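Local coordinates for iron-regulated outer membrane protein (Neisseria meningitidis, PDB 4B7O) that is a TonB-dependent iron transporter of the bacterial outer membrane, where it probably carries siderophore-bound iron across that membrane into the periplasm, at residues 82-85 with 86-89; 711-714 with 715-719. All blocks are in the same frame, centred on the assembly; numbering follows the deposited sequence.

Interaction 1: residues 82-85 with 86-89; sequences ATDM and RELL
Asp-84 caps the short helix 85-88 of the plug domain: from the N-cap position its OD1 accepts the backbone N-H of Glu-87 at 3.0 Å. The first torsion (chi1 60°) sets the carboxylate between the backbone N and the carbonyl carbon of its own residue and so turns OD1 forward over the first turn. The donor reaches the syn side of OD1 but lies well out of the carboxylate plane, so the cap is a tilted one. Two bonds then run along the backbone, from Leu-88 N to Asp-84 O (3.2 Å) and from Leu-89 N to Met-85 O (3.0 Å).

The second carboxylate oxygen faces the side chain of Arg-86, whose extended chain bends at chi3 (66°), which brings the guanidinium across the carboxylate at an oblique angle. Carboxylate and guanidinium planes stand 89° apart, and OD2 to Arg-86 NH2 is a long salt bridge of 3.9 Å in which no N-H points at the oxygen. The more specific hold on this arginine comes from elsewhere: its NH1 donates to the carbonyl oxygens of Gly-98 and Gly-100. The acid of Glu-87 is bent away from the cap and forms a salt bridge with Lys-90, which probably eases its proximity to the like charge of Asp-84.

Apolar contacts back the first turn of the helix. Ala-82 CB rests against Glu-87 CB at 3.7 Å and lies close to Leu-88 CD1. Met-85 sends its side chain into the plug interior, against Phe-97, Ile-138 and Val-147, while its CB stays 4.2 Å from Leu-89 CD1. Leu-89 leaves the helical conformation, yet its branch point still bears on the last turn, with CG 3.4 Å from Met-85 O.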
ATOM      1  N   ALA A  82       6.282  16.775   2.782  1.00 33.14           N
ATOM      2  CA  ALA A  82       5.237  15.850   2.440  1.00 34.50           C
ATOM      3  C   ALA A  82       4.466  15.330   3.674  1.00 40.95           C
ATOM      4  O   ALA A  82       5.044  15.143   4.768  1.00 35.96           O
ATOM      5  CB  ALA A  82       5.845  14.715   1.653  1.00 30.84           C
ATOM      6  N   THR A  83       3.142  15.163   3.524  1.00 38.39           N
ATOM      7  CA  THR A  83       2.358  14.624   4.637  1.00 35.47           C
ATOM      8  C   THR A  83       1.556  13.426   4.213  1.00 35.56           C
ATOM      9  O   THR A  83       0.828  12.909   5.027  1.00 35.45           O
ATOM     10  CB  THR A  83       1.362  15.642   5.193  1.00 36.42           C
ATOM     11  OG1 THR A  83       0.446  15.984   4.140  1.00 38.98           O
ATOM     12  CG2 THR A  83       2.098  16.890   5.683  1.00 36.51           C
ATOM     13  N   ASP A  84       1.665  12.979   2.957  1.00 32.70           N
ATOM     14  CA  ASP A  84       1.208  11.639   2.601  1.00 37.40           C
ATOM     15  C   ASP A  84       2.266  10.840   1.849  1.00 36.68           C
ATOM     16  O   ASP A  84       3.266  11.408   1.403  1.00 35.11           O
ATOM     17  CB  ASP A  84      -0.116  11.673   1.788  1.00 41.24           C
ATOM     18  CG  ASP A  84      -0.005  12.446   0.455  1.00 49.70           C
ATOM     19  OD1 ASP A  84       1.100  12.756  -0.058  1.00 47.86           O
ATOM     20  OD2 ASP A  84      -1.066  12.766  -0.115  1.00 66.72           O
ATOM     21  N   MET A  85       1.989   9.545   1.644  1.00 33.66           N
ATOM     22  CA  MET A  85       2.855   8.679   0.848  1.00 34.29           C
ATOM     23  C   MET A  85       2.963   9.050  -0.598  1.00 39.96           C
ATOM     24  O   MET A  85       4.034   8.929  -1.180  1.00 44.78           O
ATOM     25  CB  MET A  85       2.379   7.251   0.917  1.00 37.12           C
ATOM     26  CG  MET A  85       2.498   6.687   2.329  1.00 39.67           C
ATOM     27  SD  MET A  85       4.209   6.420   2.844  1.00 45.24           S
ATOM     28  CE  MET A  85       3.869   6.025   4.569  1.00 48.66           C
ATOM     29  N   ARG A  86       1.874   9.508  -1.201  1.00 37.91           N
ATOM     30  CA  ARG A  86       1.981   9.890  -2.576  1.00 38.50           C
ATOM     31  C   ARG A  86       3.120  10.895  -2.853  1.00 39.02           C
ATOM     32  O   ARG A  86       3.827  10.753  -3.845  1.00 37.77           O
ATOM     33  CB  ARG A  86       0.657  10.417  -3.103  1.00 35.50           C
ATOM     34  CG  ARG A  86       0.720  10.920  -4.551  1.00 38.06           C
ATOM     35  CD  ARG A  86      -0.673  11.361  -5.010  1.00 38.61           C
ATOM     36  NE  ARG A  86      -1.152  12.536  -4.262  1.00 38.48           N
ATOM     37  CZ  ARG A  86      -2.439  12.859  -4.060  1.00 38.51           C
ATOM     38  NH1 ARG A  86      -3.424  12.102  -4.528  1.00 38.99           N
ATOM     39  NH2 ARG A  86      -2.750  13.955  -3.393  1.00 33.79           N
ATOM     40  N   GLU A  87       3.273  11.915  -1.998  1.00 36.50           N
ATOM     41  CA  GLU A  87       4.327  12.882  -2.216  1.00 38.36           C
ATOM     42  C   GLU A  87       5.663  12.330  -1.760  1.00 34.33           C
ATOM     43  O   GLU A  87       6.642  12.533  -2.404  1.00 36.79           O
ATOM     44  CB  GLU A  87       4.072  14.282  -1.570  1.00 38.89           C
ATOM     45  CG  GLU A  87       2.930  15.093  -2.211  1.00 45.70           C
ATOM     46  CD  GLU A  87       3.229  15.526  -3.643  1.00 44.68           C
ATOM     47  OE1 GLU A  87       4.384  15.840  -3.932  1.00 49.78           O
ATOM     48  OE2 GLU A  87       2.322  15.518  -4.494  1.00 49.75           O
ATOM     49  N   LEU A  88       5.685  11.657  -0.636  1.00 32.20           N
ATOM     50  CA  LEU A  88       6.914  11.127  -0.100  1.00 35.44           C
ATOM     51  C   LEU A  88       7.668  10.225  -1.075  1.00 38.58           C
ATOM     52  O   LEU A  88       8.910  10.219  -1.078  1.00 36.35           O
ATOM     53  CB  LEU A  88       6.611  10.302   1.158  1.00 32.34           C
ATOM     54  CG  LEU A  88       7.696  10.275   2.204  1.00 36.83           C
ATOM     55  CD1 LEU A  88       8.405  11.624   2.318  1.00 33.51           C
ATOM     56  CD2 LEU A  88       7.094   9.896   3.546  1.00 35.48           C
ATOM     57  N   LEU A  89       6.930   9.407  -1.836  1.00 35.22           N
ATOM     58  CA  LEU A  89       7.568   8.440  -2.694  1.00 33.24           C
ATOM     59  C   LEU A  89       7.428   8.890  -4.158  1.00 40.52           C
ATOM     60  O   LEU A  89       7.267   8.017  -5.060  1.00 39.52           O
ATOM     61  CB  LEU A  89       6.901   7.090  -2.536  1.00 34.30           C
ATOM     62  CG  LEU A  89       6.562   6.643  -1.113  1.00 38.69           C
ATOM     63  CD1 LEU A  89       5.554   5.529  -1.201  1.00 36.59           C
ATOM     64  CD2 LEU A  89       7.779   6.190  -0.330  1.00 37.23           C
TER

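Interaction 2: residues 711-714 with 715-719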
ATOM      1  N   VAL A 711       7.818  24.226  -2.981  1.00 37.73           N
ATOM      2  CA  VAL A 711       6.778  24.576  -3.936  1.00 39.43           C
ATOM      3  C   VAL A 711       6.656  23.373  -4.847  1.00 34.95           C
ATOM      4  O   VAL A 711       7.532  23.157  -5.643  1.00 35.99           O
ATOM      5  CB  VAL A 711       7.105  25.862  -4.779  1.00 39.14           C
ATOM      6  CG1 VAL A 711       5.987  26.177  -5.762  1.00 36.55           C
ATOM      7  CG2 VAL A 711       7.284  27.073  -3.896  1.00 33.48           C
ATOM      8  N   ASN A 712       5.580  22.608  -4.681  1.00 35.42           N
ATOM      9  CA  ASN A 712       5.208  21.488  -5.530  1.00 34.02           C
ATOM     10  C   ASN A 712       4.397  21.888  -6.746  1.00 35.97           C
ATOM     11  O   ASN A 712       3.536  22.809  -6.700  1.00 36.93           O
ATOM     12  CB  ASN A 712       4.351  20.552  -4.729  1.00 34.60           C
ATOM     13  CG  ASN A 712       5.151  19.698  -3.783  1.00 43.85           C
ATOM     14  OD1 ASN A 712       6.358  19.827  -3.672  1.00 46.76           O
ATOM     15  ND2 ASN A 712       4.480  18.784  -3.119  1.00 50.23           N
ATOM     16  N   ASN A 713       4.609  21.165  -7.828  1.00 34.46           N
ATOM     17  CA  ASN A 713       3.907  21.449  -9.051  1.00 36.38           C
ATOM     18  C   ASN A 713       4.022  22.975  -9.342  1.00 38.88           C
ATOM     19  O   ASN A 713       3.045  23.716  -9.299  1.00 40.56           O
ATOM     20  CB  ASN A 713       2.449  20.955  -8.976  1.00 32.64           C
ATOM     21  CG  ASN A 713       1.772  21.037 -10.332  1.00 35.51           C
ATOM     22  OD1 ASN A 713       2.418  21.464 -11.297  1.00 35.35           O
ATOM     23  ND2 ASN A 713       0.524  20.595 -10.444  1.00 35.52           N
ATOM     24  N   VAL A 714       5.246  23.402  -9.639  1.00 41.49           N
ATOM     25  CA  VAL A 714       5.642  24.786  -9.705  1.00 37.21           C
ATOM     26  C   VAL A 714       4.957  25.420 -10.880  1.00 41.64           C
ATOM     27  O   VAL A 714       4.608  26.636 -10.823  1.00 44.16           O
ATOM     28  CB  VAL A 714       7.182  24.977  -9.934  1.00 41.06           C
ATOM     29  CG1 VAL A 714       7.617  26.384  -9.573  1.00 42.78           C
ATOM     30  CG2 VAL A 714       7.991  24.050  -9.081  1.00 39.77           C
ATOM     31  N   PHE A 715       4.791  24.655 -11.970  1.00 41.29           N
ATOM     32  CA  PHE A 715       4.141  25.236 -13.158  1.00 37.00           C
ATOM     33  C   PHE A 715       2.649  25.082 -13.120  1.00 39.42           C
ATOM     34  O   PHE A 715       1.960  25.351 -14.116  1.00 41.87           O
ATOM     35  CB  PHE A 715       4.746  24.735 -14.456  1.00 37.29           C
ATOM     36  CG  PHE A 715       6.187  25.037 -14.541  1.00 39.19           C
ATOM     37  CD1 PHE A 715       6.628  26.362 -14.756  1.00 41.03           C
ATOM     38  CD2 PHE A 715       7.126  24.046 -14.302  1.00 35.85           C
ATOM     39  CE1 PHE A 715       7.997  26.660 -14.805  1.00 42.08           C
ATOM     40  CE2 PHE A 715       8.481  24.339 -14.341  1.00 35.30           C
ATOM     41  CZ  PHE A 715       8.926  25.640 -14.577  1.00 37.93           C
ATOM     42  N   ASN A 716       2.136  24.655 -11.963  1.00 37.59           N
ATOM     43  CA  ASN A 716       0.701  24.577 -11.797  1.00 40.74           C
ATOM     44  C   ASN A 716       0.055  23.821 -12.949  1.00 40.94           C
ATOM     45  O   ASN A 716      -0.923  24.251 -13.535  1.00 43.26           O
ATOM     46  CB  ASN A 716       0.076  25.982 -11.670  1.00 39.52           C
ATOM     47  CG  ASN A 716      -1.337  25.903 -11.144  1.00 42.30           C
ATOM     48  OD1 ASN A 716      -1.642  25.033 -10.343  1.00 40.50           O
ATOM     49  ND2 ASN A 716      -2.209  26.740 -11.639  1.00 45.09           N
ATOM     50  N   THR A 717       0.628  22.669 -13.234  1.00 45.15           N
ATOM     51  CA  THR A 717       0.183  21.765 -14.267  1.00 45.70           C
ATOM     52  C   THR A 717      -1.084  21.107 -13.916  1.00 43.24           C
ATOM     53  O   THR A 717      -1.290  20.610 -12.802  1.00 44.74           O
ATOM     54  CB  THR A 717       1.154  20.604 -14.457  1.00 42.53           C
ATOM     55  OG1 THR A 717       2.450  21.136 -14.695  1.00 50.98           O
ATOM     56  CG2 THR A 717       0.714  19.759 -15.600  1.00 35.61           C
ATOM     57  N   PHE A 718      -1.900  21.031 -14.936  1.00 42.86           N
ATOM     58  CA  PHE A 718      -3.184  20.454 -14.816  1.00 40.93           C
ATOM     59  C   PHE A 718      -3.010  19.108 -15.434  1.00 41.48           C
ATOM     60  O   PHE A 718      -2.605  19.007 -16.597  1.00 45.83           O
ATOM     61  CB  PHE A 718      -4.180  21.327 -15.593  1.00 42.01           C
ATOM     62  CG  PHE A 718      -5.564  20.729 -15.715  1.00 43.37           C
ATOM     63  CD1 PHE A 718      -6.088  19.911 -14.710  1.00 39.34           C
ATOM     64  CD2 PHE A 718      -6.359  21.022 -16.831  1.00 43.11           C
ATOM     65  CE1 PHE A 718      -7.355  19.340 -14.841  1.00 43.36           C
ATOM     66  CE2 PHE A 718      -7.646  20.490 -16.962  1.00 45.29           C
ATOM     67  CZ  PHE A 718      -8.142  19.630 -15.975  1.00 47.87           C
ATOM     68  N   TYR A 719      -3.296  18.070 -14.665  1.00 36.94           N
ATOM     69  CA  TYR A 719      -3.212  16.740 -15.203  1.00 37.30           C
ATOM     70  C   TYR A 719      -4.009  15.763 -14.376  1.00 35.73           C
ATOM     71  O   TYR A 719      -4.348  16.034 -13.239  1.00 35.65           O
ATOM     72  CB  TYR A 719      -1.741  16.276 -15.204  1.00 39.24           C
ATOM     73  CG  TYR A 719      -1.150  16.046 -13.786  1.00 38.44           C
ATOM     74  CD1 TYR A 719      -0.625  17.106 -13.031  1.00 34.96           C
ATOM     75  CD2 TYR A 719      -1.095  14.763 -13.236  1.00 33.94           C
ATOM     76  CE1 TYR A 719      -0.082  16.889 -11.779  1.00 35.81           C
ATOM     77  CE2 TYR A 719      -0.569  14.527 -11.977  1.00 34.92           C
ATOM     78  CZ  TYR A 719      -0.049  15.597 -11.250  1.00 40.49           C
ATOM     79  OH  TYR A 719       0.494  15.369  -9.989  1.00 40.56           O
TER
HETATM   80  O   HOH W   1       5.023  21.554 -12.459  1.00 37.93           O
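Asn-713 grips Thr-717 with both ends of its amide. Its OD1 accepts from Thr-717 N at 2.9 Å, and its ND2 donates to Thr-717 O at 3.0 Å, the latter bond nearly straight (164°), in the amide plane and directed at a lone pair of the carbonyl. With CG anti to the backbone N (chi1 -170°), the amide reaches forward across the bend, and the two bonds together fix its rotation. ND2 also donates to Val-733 O, while OD1 accepts a second hydrogen bond, from water 1, at 2.9 Å; that water in turn accepts from Phe-715 N at 3.1 Å. This buried amide is therefore engaged at both polar atoms.

Within the bend, Asn-716 N donates to Asn-713 O at 3.0 Å, the closing bond of the turn. The Asn-716 side chain turns away to accept from Arg-735 N, and Thr-717 OG1 is bonded to Gly-689 O.

Packing is lighter. Asn-713 ND2 lies at the edge of the Tyr-719 ring, in the ring plane, 4.0 Å from CE1 of Tyr-719, and the same ring stacks with Phe-688. Val-714 CB sits over one face of the Phe-715 ring, 4.5 Å from CD2. Residues Asn-713 to Asn-716 form a type I beta turn, and the Asn-713 side chain extends its hold to the following residues, where the chain leaves strand 705-712 of the beta barrel.

Interaction 1 comes first along the chain, inside the plug domain, where residues 82-89 turn from the loop after helix 74-77 into helix 85-88. Interaction 2 follows far downstream, where residues 711-719 pass from barrel strand 705-712 into the long loop before strand 736-744, the last of the barrel. Each is a local contact within one continuous run, a helix start in the first and a beta turn in the second; they lie in series, neither nested nor crossing. Their centres are about 16 Å apart, and they touch where Glu-87 OE1 lies 3.1 Å from Asn-712 ND2. A side chain of the plug helix thus touches the end of a barrel strand, joining two parts widely separated in sequence.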